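Local coordinates for protein beta-galactosidase (Bacteroides thetaiotaomicron, PDB 5MUJ) that binds a glycan from side chain B of the plant pectin rhamnogalacturonan II and probably hydrolyses arabinofuranosyl linkages in it, at residues N259-H264 / D308-T313; D267-G272 / Y287-E292; K298-F303 / G317-I322. All coordinates share one frame; numbering follows the deposited sequence.

Interaction 1: N259-H264 / D308-T313; sequences NPVFAH and DLVNWT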
loop_
_atom_site.group_PDB
_atom_site.type_symbol
_atom_site.label_atom_id
_atom_site.label_comp_id
_atom_site.label_asym_id
_atom_site.label_seq_id
_atom_site.Cartn_x
_atom_site.Cartn_y
_atom_site.Cartn_z
ATOM N N ASN A 259 1.267 -19.745 -3.490
ATOM C CA ASN A 259 0.501 -18.758 -2.705
ATOM C C ASN A 259 -0.378 -19.371 -1.594
ATOM O O ASN A 259 -0.832 -20.556 -1.723
ATOM C CB ASN A 259 -0.433 -17.964 -3.599
ATOM C CG ASN A 259 0.266 -16.884 -4.371
ATOM O OD1 ASN A 259 1.342 -16.450 -3.980
ATOM N ND2 ASN A 259 -0.316 -16.466 -5.501
ATOM N N PRO A 260 -0.657 -18.632 -0.509
ATOM C CA PRO A 260 -0.059 -17.302 -0.170
ATOM C C PRO A 260 1.372 -17.447 0.350
ATOM O O PRO A 260 1.721 -18.476 0.910
ATOM C CB PRO A 260 -1.011 -16.752 0.913
ATOM C CG PRO A 260 -1.728 -17.950 1.478
ATOM C CD PRO A 260 -1.718 -19.049 0.438
ATOM N N VAL A 261 2.215 -16.429 0.166
ATOM C CA VAL A 261 3.606 -16.503 0.603
ATOM C C VAL A 261 3.860 -15.850 1.985
ATOM O O VAL A 261 4.949 -15.984 2.530
ATOM C CB VAL A 261 4.561 -15.845 -0.412
ATOM C CG1 VAL A 261 4.455 -16.539 -1.755
ATOM C CG2 VAL A 261 4.336 -14.325 -0.525
ATOM N N PHE A 262 2.871 -15.139 2.516
ATOM C CA PHE A 262 3.036 -14.506 3.812
ATOM C C PHE A 262 1.698 -14.254 4.450
ATOM O O PHE A 262 0.855 -13.613 3.861
ATOM C CB PHE A 262 3.774 -13.182 3.657
ATOM C CG PHE A 262 4.245 -12.599 4.951
ATOM C CD1 PHE A 262 5.051 -13.315 5.836
ATOM C CD2 PHE A 262 3.928 -11.296 5.252
ATOM C CE1 PHE A 262 5.492 -12.752 7.024
ATOM C CE2 PHE A 262 4.348 -10.731 6.432
ATOM C CZ PHE A 262 5.131 -11.448 7.327
ATOM N N ALA A 263 1.515 -14.791 5.655
ATOM C CA ALA A 263 0.263 -14.715 6.349
ATOM C C ALA A 263 0.512 -14.870 7.835
ATOM O O ALA A 263 1.525 -15.431 8.240
ATOM C CB ALA A 263 -0.663 -15.826 5.886
ATOM N N HIS A 264 -0.454 -14.406 8.624
ATOM C CA HIS A 264 -0.514 -14.669 10.061
ATOM C C HIS A 264 -1.870 -15.258 10.414
ATOM O O HIS A 264 -2.892 -14.603 10.290
ATOM C CB HIS A 264 -0.258 -13.364 10.802
ATOM C CG HIS A 264 1.089 -12.801 10.521
ATOM N ND1 HIS A 264 1.302 -11.822 9.570
ATOM C CD2 HIS A 264 2.299 -13.073 11.065
ATOM C CE1 HIS A 264 2.590 -11.525 9.542
ATOM N NE2 HIS A 264 3.214 -12.263 10.443
ATOM N N ASP A 308 14.697 -14.807 -1.439
ATOM C CA ASP A 308 14.097 -15.466 -2.618
ATOM C C ASP A 308 12.661 -15.038 -3.010
ATOM O O ASP A 308 12.052 -15.657 -3.881
ATOM C CB ASP A 308 14.153 -16.987 -2.418
ATOM C CG ASP A 308 13.247 -17.488 -1.306
ATOM O OD1 ASP A 308 12.307 -16.785 -0.885
ATOM O OD2 ASP A 308 13.478 -18.626 -0.849
ATOM N N LEU A 309 12.142 -13.997 -2.362
ATOM C CA LEU A 309 10.796 -13.452 -2.570
ATOM C C LEU A 309 9.632 -14.317 -2.106
ATOM O O LEU A 309 8.515 -13.826 -2.083
ATOM C CB LEU A 309 10.566 -12.996 -4.020
ATOM C CG LEU A 309 11.449 -11.841 -4.490
ATOM C CD1 LEU A 309 11.284 -11.634 -5.994
ATOM C CD2 LEU A 309 11.086 -10.552 -3.770
ATOM N N VAL A 310 9.890 -15.557 -1.666
ATOM C CA VAL A 310 8.826 -16.511 -1.340
ATOM C C VAL A 310 8.783 -16.903 0.148
ATOM O O VAL A 310 7.713 -17.002 0.726
ATOM C CB VAL A 310 8.967 -17.759 -2.223
ATOM C CG1 VAL A 310 8.082 -18.880 -1.707
ATOM C CG2 VAL A 310 8.625 -17.396 -3.671
ATOM N N ASN A 311 9.945 -17.147 0.737
ATOM C CA ASN A 311 10.056 -17.520 2.137
ATOM C C ASN A 311 10.466 -16.297 2.941
ATOM O O ASN A 311 11.553 -15.782 2.751
ATOM C CB ASN A 311 11.092 -18.618 2.293
ATOM C CG ASN A 311 10.737 -19.846 1.510
ATOM O OD1 ASN A 311 11.395 -20.175 0.543
ATOM N ND2 ASN A 311 9.657 -20.484 1.895
ATOM N N TRP A 312 9.581 -15.862 3.829
ATOM C CA TRP A 312 9.725 -14.576 4.519
ATOM C C TRP A 312 9.990 -14.820 5.980
ATOM O O TRP A 312 9.286 -15.584 6.599
ATOM C CB TRP A 312 8.449 -13.766 4.302
ATOM C CG TRP A 312 8.388 -13.275 2.884
ATOM C CD1 TRP A 312 7.736 -13.857 1.838
ATOM C CD2 TRP A 312 9.058 -12.102 2.335
ATOM N NE1 TRP A 312 7.981 -13.155 0.670
ATOM C CE2 TRP A 312 8.740 -12.047 0.957
ATOM C CE3 TRP A 312 9.871 -11.092 2.880
ATOM C CZ2 TRP A 312 9.236 -11.049 0.104
ATOM C CZ3 TRP A 312 10.361 -10.068 2.036
ATOM C CH2 TRP A 312 10.044 -10.055 0.662
ATOM N N THR A 313 11.015 -14.156 6.526
ATOM C CA THR A 313 11.324 -14.240 7.954
ATOM C C THR A 313 10.748 -12.972 8.576
ATOM O O THR A 313 11.073 -11.866 8.127
ATOM C CB THR A 313 12.842 -14.279 8.193
ATOM O OG1 THR A 313 13.419 -15.435 7.555
ATOM C CG2 THR A 313 13.161 -14.306 9.692
HETATM O O HOH W 1 7.118 -17.038 3.907
#
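Where two neighbouring blades of the five-bladed beta-propeller lie against each other, Val-261 and Phe-262 of one connecting loop pack on Val-310 and Trp-312 of another. No direct hydrogen bond spans the contact. The indole presents an edge to 259-264, with Val-261 O near its plane, 3.6 Å from Trp-312 CD1. Val-261 CG2 comes up obliquely to the pyrrole part of the ring, 4.0 Å from Trp-312 NE1. Phe-262 CG lies anti to its N (chi1 -168°), which brings CD1 within 3.8 Å of Trp-312 CB.

Val-261 and Phe-262 together face Val-242 as a classic beta bulge on the blade that contains strand 238-247, while 308-313 is the turn before the outermost strand of the next blade. In that turn Asp-308 OD1 accepts Val-310 N at 2.8 Å, an Asx turn, and also Asn-311 N, which completes an Asx motif. Trp-312 NE1 bends back to Leu-309 O at 2.9 Å, reaching it from above the carbonyl plane, which fixes the rotation of the indole. A water bridges the two loops, donating to Val-261 O at 2.8 Å and accepting from Trp-312 N at 2.7 Å.

Interaction 2: D267-G272 / Y287-E292; sequences DGTITG and YFSAFE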
loop_
_atom_site.group_PDB
_atom_site.type_symbol
_atom_site.label_atom_id
_atom_site.label_comp_id
_atom_site.label_asym_id
_atom_site.label_seq_id
_atom_site.Cartn_x
_atom_site.Cartn_y
_atom_site.Cartn_z
ATOM N N ASP A 267 -8.153 -15.643 13.601
ATOM C CA ASP A 267 -9.484 -15.254 13.160
ATOM C C ASP A 267 -9.584 -13.764 12.832
ATOM O O ASP A 267 -9.497 -12.888 13.724
ATOM C CB ASP A 267 -10.522 -15.612 14.227
ATOM C CG ASP A 267 -11.954 -15.309 13.784
ATOM O OD1 ASP A 267 -12.184 -14.997 12.589
ATOM O OD2 ASP A 267 -12.859 -15.394 14.637
ATOM N N GLY A 268 -9.779 -13.491 11.546
ATOM C CA GLY A 268 -10.001 -12.145 11.068
ATOM C C GLY A 268 -8.724 -11.324 10.963
ATOM O O GLY A 268 -8.810 -10.146 10.631
ATOM N N THR A 269 -7.546 -11.909 11.191
ATOM C CA THR A 269 -6.282 -11.121 11.164
ATOM C C THR A 269 -5.946 -10.711 9.743
ATOM O O THR A 269 -6.111 -11.518 8.799
ATOM C CB THR A 269 -5.086 -11.923 11.711
ATOM O OG1 THR A 269 -5.386 -12.340 13.043
ATOM C CG2 THR A 269 -3.781 -11.104 11.705
ATOM N N ILE A 270 -5.446 -9.479 9.601
ATOM C CA ILE A 270 -5.092 -8.935 8.316
ATOM C C ILE A 270 -3.599 -8.838 8.260
ATOM O O ILE A 270 -2.984 -8.330 9.187
ATOM C CB ILE A 270 -5.727 -7.553 8.093
ATOM C CG1 ILE A 270 -7.239 -7.697 7.934
ATOM C CG2 ILE A 270 -5.197 -6.896 6.838
ATOM C CD1 ILE A 270 -7.995 -6.374 7.935
ATOM N N THR A 271 -3.035 -9.281 7.154
ATOM C CA THR A 271 -1.652 -9.062 6.796
ATOM C C THR A 271 -1.729 -8.457 5.402
ATOM O O THR A 271 -2.319 -9.070 4.479
ATOM C CB THR A 271 -0.824 -10.365 6.749
ATOM O OG1 THR A 271 -0.918 -11.058 8.008
ATOM C CG2 THR A 271 0.656 -10.082 6.393
ATOM N N GLY A 272 -1.143 -7.259 5.242
ATOM C CA GLY A 272 -1.196 -6.668 3.955
ATOM C C GLY A 272 -0.342 -5.464 3.639
ATOM O O GLY A 272 0.634 -5.147 4.316
ATOM N N TYR A 287 5.161 -4.188 5.847
ATOM C CA TYR A 287 3.748 -4.611 5.789
ATOM C C TYR A 287 3.007 -4.132 7.021
ATOM O O TYR A 287 3.642 -3.804 8.056
ATOM C CB TYR A 287 3.676 -6.138 5.625
ATOM C CG TYR A 287 3.967 -6.928 6.859
ATOM C CD1 TYR A 287 2.928 -7.292 7.725
ATOM C CD2 TYR A 287 5.262 -7.345 7.162
ATOM C CE1 TYR A 287 3.191 -8.048 8.873
ATOM C CE2 TYR A 287 5.529 -8.100 8.297
ATOM C CZ TYR A 287 4.478 -8.444 9.141
ATOM O OH TYR A 287 4.754 -9.179 10.264
ATOM N N PHE A 288 1.682 -4.097 6.943
ATOM C CA PHE A 288 0.833 -3.848 8.106
ATOM C C PHE A 288 0.073 -5.097 8.484
ATOM O O PHE A 288 -0.203 -6.006 7.636
ATOM C CB PHE A 288 -0.176 -2.697 7.958
ATOM C CG PHE A 288 -1.552 -3.055 7.389
ATOM C CD1 PHE A 288 -1.764 -3.153 5.996
ATOM C CD2 PHE A 288 -2.669 -3.208 8.211
ATOM C CE1 PHE A 288 -3.000 -3.399 5.475
ATOM C CE2 PHE A 288 -3.944 -3.557 7.672
ATOM C CZ PHE A 288 -4.095 -3.615 6.312
ATOM N N SER A 289 -0.297 -5.122 9.749
ATOM C CA SER A 289 -1.195 -6.130 10.248
ATOM C C SER A 289 -2.252 -5.476 11.111
ATOM O O SER A 289 -2.016 -4.430 11.711
ATOM C CB SER A 289 -0.423 -7.180 11.032
ATOM O OG SER A 289 -1.255 -8.310 11.309
ATOM N N ALA A 290 -3.433 -6.057 11.144
ATOM C CA ALA A 290 -4.515 -5.608 12.013
ATOM C C ALA A 290 -5.170 -6.816 12.636
ATOM O O ALA A 290 -5.195 -7.912 12.007
ATOM C CB ALA A 290 -5.555 -4.760 11.292
ATOM N N PHE A 291 -5.728 -6.627 13.833
ATOM C CA PHE A 291 -6.489 -7.703 14.540
ATOM C C PHE A 291 -5.610 -8.937 14.708
ATOM O O PHE A 291 -6.077 -10.081 14.576
ATOM C CB PHE A 291 -7.813 -8.004 13.833
ATOM C CG PHE A 291 -8.564 -6.770 13.461
ATOM C CD1 PHE A 291 -8.916 -5.848 14.442
ATOM C CD2 PHE A 291 -8.823 -6.461 12.122
ATOM C CE1 PHE A 291 -9.557 -4.661 14.105
ATOM C CE2 PHE A 291 -9.463 -5.277 11.784
ATOM C CZ PHE A 291 -9.818 -4.374 12.775
ATOM N N GLU A 292 -4.339 -8.693 15.016
ATOM C CA GLU A 292 -3.385 -9.732 15.418
ATOM C C GLU A 292 -3.529 -9.955 16.935
ATOM O O GLU A 292 -3.352 -9.031 17.710
ATOM C CB GLU A 292 -1.964 -9.267 15.056
ATOM C CG GLU A 292 -0.800 -10.043 15.595
ATOM C CD GLU A 292 -0.961 -11.548 15.481
ATOM O OE1 GLU A 292 -1.240 -12.031 14.370
ATOM O OE2 GLU A 292 -0.774 -12.234 16.498
#
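Ile-270 and Ala-290, and after them Gly-272 and Phe-288, form hydrogen-bonded antiparallel pairs either side of the non-hydrogen-bonded pair Thr-271 and Ser-289, the strand axes running 4.7 Å apart at 169°. These are the two innermost strands of a propeller blade. Ile-270 O is gripped twice, by Ala-290 N and by Ser-289 OG at 2.7 Å, from opposite faces of its carbonyl plane; the serine hydroxyl gets there because it stands anti to N (chi1 -169°). Ile-270 CG2 rests 3.5 Å from Phe-288 CZ. Gly-272 N lies over one face of that ring. Thr-269 OG1 donates to Phe-291 O at 2.8 Å, just past the end of strand 287-290, tilted from the carbonyl plane. A valine here would lack the hydroxyl and would probably leave Phe-291 O without this donor and the turn less firmly tied to 267-272. Ile-270, Ala-290 and Phe-291 belong to the glycan pocket; the Phe-291 side chain comes within about 3 Å of the bound arabinopyranose at nearest atoms. Polar bonds thus settle the backbone of this rim, while the three side chains bring apolar surface to the sugars.

Interaction 3: K298-F303 / G317-I322; sequences KAFNTF and GADLII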
loop_
_atom_site.group_PDB
_atom_site.type_symbol
_atom_site.label_atom_id
_atom_site.label_comp_id
_atom_site.label_asym_id
_atom_site.label_seq_id
_atom_site.Cartn_x
_atom_site.Cartn_y
_atom_site.Cartn_z
ATOM N N LYS A 298 -4.587 -2.274 17.777
ATOM C CA LYS A 298 -5.403 -2.938 16.722
ATOM C C LYS A 298 -4.803 -3.004 15.314
ATOM O O LYS A 298 -5.228 -3.845 14.507
ATOM C CB LYS A 298 -6.771 -2.281 16.633
ATOM C CG LYS A 298 -7.632 -2.493 17.887
ATOM C CD LYS A 298 -8.319 -3.856 17.963
ATOM C CE LYS A 298 -9.147 -3.941 19.247
ATOM N NZ LYS A 298 -9.119 -5.297 19.869
ATOM N N ALA A 299 -3.907 -2.076 14.988
ATOM C CA ALA A 299 -3.168 -2.128 13.725
ATOM C C ALA A 299 -1.828 -1.415 13.795
ATOM O O ALA A 299 -1.681 -0.422 14.506
ATOM C CB ALA A 299 -4.000 -1.588 12.563
ATOM N N PHE A 300 -0.864 -1.929 13.050
ATOM C CA PHE A 300 0.533 -1.551 13.185
ATOM C C PHE A 300 1.346 -1.937 11.970
ATOM O O PHE A 300 0.871 -2.741 11.146
ATOM C CB PHE A 300 1.141 -2.217 14.420
ATOM C CG PHE A 300 1.032 -3.762 14.378
ATOM C CD1 PHE A 300 -0.135 -4.448 14.809
ATOM C CD2 PHE A 300 2.082 -4.509 13.889
ATOM C CE1 PHE A 300 -0.234 -5.859 14.742
ATOM C CE2 PHE A 300 1.981 -5.914 13.826
ATOM C CZ PHE A 300 0.827 -6.565 14.250
ATOM N N ASN A 301 2.543 -1.356 11.844
ATOM C CA ASN A 301 3.510 -1.724 10.816
ATOM C C ASN A 301 4.736 -2.419 11.401
ATOM O O ASN A 301 5.289 -2.010 12.436
ATOM C CB ASN A 301 3.992 -0.476 10.048
ATOM C CG ASN A 301 2.896 0.158 9.228
ATOM O OD1 ASN A 301 1.953 -0.482 8.806
ATOM N ND2 ASN A 301 3.030 1.452 8.976
ATOM N N THR A 302 5.185 -3.462 10.702
ATOM C CA THR A 302 6.472 -4.085 10.940
ATOM C C THR A 302 7.094 -4.548 9.609
ATOM O O THR A 302 6.692 -4.060 8.526
ATOM C CB THR A 302 6.411 -5.146 12.062
ATOM O OG1 THR A 302 7.731 -5.627 12.353
ATOM C CG2 THR A 302 5.505 -6.305 11.702
ATOM N N PHE A 303 8.051 -5.473 9.646
ATOM C CA PHE A 303 8.642 -5.919 8.406
ATOM C C PHE A 303 9.017 -7.379 8.480
ATOM O O PHE A 303 9.120 -7.939 9.560
ATOM C CB PHE A 303 9.880 -5.101 8.058
ATOM C CG PHE A 303 11.046 -5.381 8.956
ATOM C CD1 PHE A 303 11.151 -4.754 10.198
ATOM C CD2 PHE A 303 12.006 -6.307 8.585
ATOM C CE1 PHE A 303 12.241 -5.021 11.047
ATOM C CE2 PHE A 303 13.092 -6.574 9.435
ATOM C CZ PHE A 303 13.208 -5.930 10.664
ATOM N N GLY A 317 11.063 -8.352 16.890
ATOM C CA GLY A 317 11.249 -7.242 17.861
ATOM C C GLY A 317 10.091 -6.282 17.780
ATOM O O GLY A 317 9.076 -6.585 17.168
ATOM N N ALA A 318 10.275 -5.092 18.353
ATOM C CA ALA A 318 9.241 -4.061 18.447
ATOM C C ALA A 318 8.753 -3.700 17.065
ATOM O O ALA A 318 9.523 -3.613 16.125
ATOM C CB ALA A 318 9.791 -2.798 19.133
ATOM N N ASP A 319 7.472 -3.422 16.985
ATOM C CA ASP A 319 6.864 -3.025 15.721
ATOM C C ASP A 319 7.410 -1.643 15.322
ATOM O O ASP A 319 7.711 -0.828 16.180
ATOM C CB ASP A 319 5.385 -2.956 15.911
ATOM C CG ASP A 319 4.769 -4.352 16.036
ATOM O OD1 ASP A 319 5.234 -5.258 15.314
ATOM O OD2 ASP A 319 3.848 -4.507 16.841
ATOM N N LEU A 320 7.435 -1.387 14.030
ATOM C CA LEU A 320 8.024 -0.129 13.510
ATOM C C LEU A 320 7.154 1.074 13.790
ATOM O O LEU A 320 7.682 2.158 14.131
ATOM C CB LEU A 320 8.210 -0.251 12.011
ATOM C CG LEU A 320 9.247 -1.238 11.492
ATOM C CD1 LEU A 320 9.356 -1.185 9.974
ATOM C CD2 LEU A 320 10.612 -0.997 12.133
ATOM N N ILE A 321 5.857 0.954 13.567
ATOM C CA ILE A 321 4.887 2.027 13.768
ATOM C C ILE A 321 3.718 1.468 14.534
ATOM O O ILE A 321 3.140 0.451 14.111
ATOM C CB ILE A 321 4.326 2.599 12.433
ATOM C CG1 ILE A 321 5.456 3.043 11.513
ATOM C CG2 ILE A 321 3.328 3.729 12.689
ATOM C CD1 ILE A 321 6.196 4.331 11.933
ATOM N N ILE A 322 3.375 2.086 15.652
ATOM C CA ILE A 322 2.236 1.695 16.465
ATOM C C ILE A 322 1.442 2.906 16.879
ATOM O O ILE A 322 2.012 4.033 16.919
ATOM C CB ILE A 322 2.660 0.886 17.733
ATOM C CG1 ILE A 322 3.347 1.757 18.813
ATOM C CG2 ILE A 322 3.551 -0.296 17.342
ATOM C CD1 ILE A 322 3.675 0.997 20.085
HETATM O O HOH W 2 7.521 -6.981 14.848
#
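The ring of Phe-300 lies under the carboxylate of Asp-319, which covers one of its faces with the two planes only 22° apart. Asp-319 OD2 is 3.4 Å from Phe-300 CD2, and OD1 spans toward Thr-302, 3.5 Å from its CB. Phe-300 CG sits between its own N and carbonyl carbon (chi1 58°), and this sets the ring under the acid. The contact is built round a classic beta bulge, in which Leu-320 and Ile-321 both face Asn-301 on strand 299-306 of a propeller blade; 317-322 belongs to the connection from that blade's last strand, 313-314, to strand 331-340 of the next. Asn-301 N donates to Ile-321 O at 3.0 Å, in the carbonyl plane, and Asn-301 O takes Ile-321 N as well as a weak, bent bond from Leu-320 N. The carboxylate has charge and hydroxyl partners of its own: OD1 forms a salt bridge with Arg-295 and OD2 a hydrogen bond with Tyr-297 OH, which would be expected to stabilise its negative charge over the ring.

On the other side of the strand the Asn-301 and Ile-321 side chains run side by side toward the next blade, where Asn-301 OD1 accepts from Lys-334 N. Leu-320 leans along the strand toward Phe-303, its CD1 4.0 Å from Phe-303 CD1 and the two side chains crossing at about a right angle. Phe-303 is in turn stacked on Trp-315. A water lies between strand and loop, 2.8 Å from both Thr-302 OG1 and Gly-317 O and 2.9 Å from Asp-319 OD1.

How the interactions relate
From the N terminus, 259-264 leaves one blade and opens interaction 1, whose partner comes 44 residues later at 308-313. Nested inside that loop, interaction 2 pairs the open end of the hairpin of strands 270-279 and 282-290. Interaction 3 opens at 298-303, before interaction 1 has closed, and finishes at 317-322, so these two cross. Interactions 2 and 3 follow in series, and their strands are neighbours in one sheet, linked by Ser-289 N to Phe-300 O at 3.0 Å. Interaction 1 reaches interaction 2 through His-264 ND1 and Thr-271 OG1, 2.8 Å apart. Interaction 1 ties blade 270-314 to the one before, interaction 3 to the connection into the next; interaction 2 lies within it.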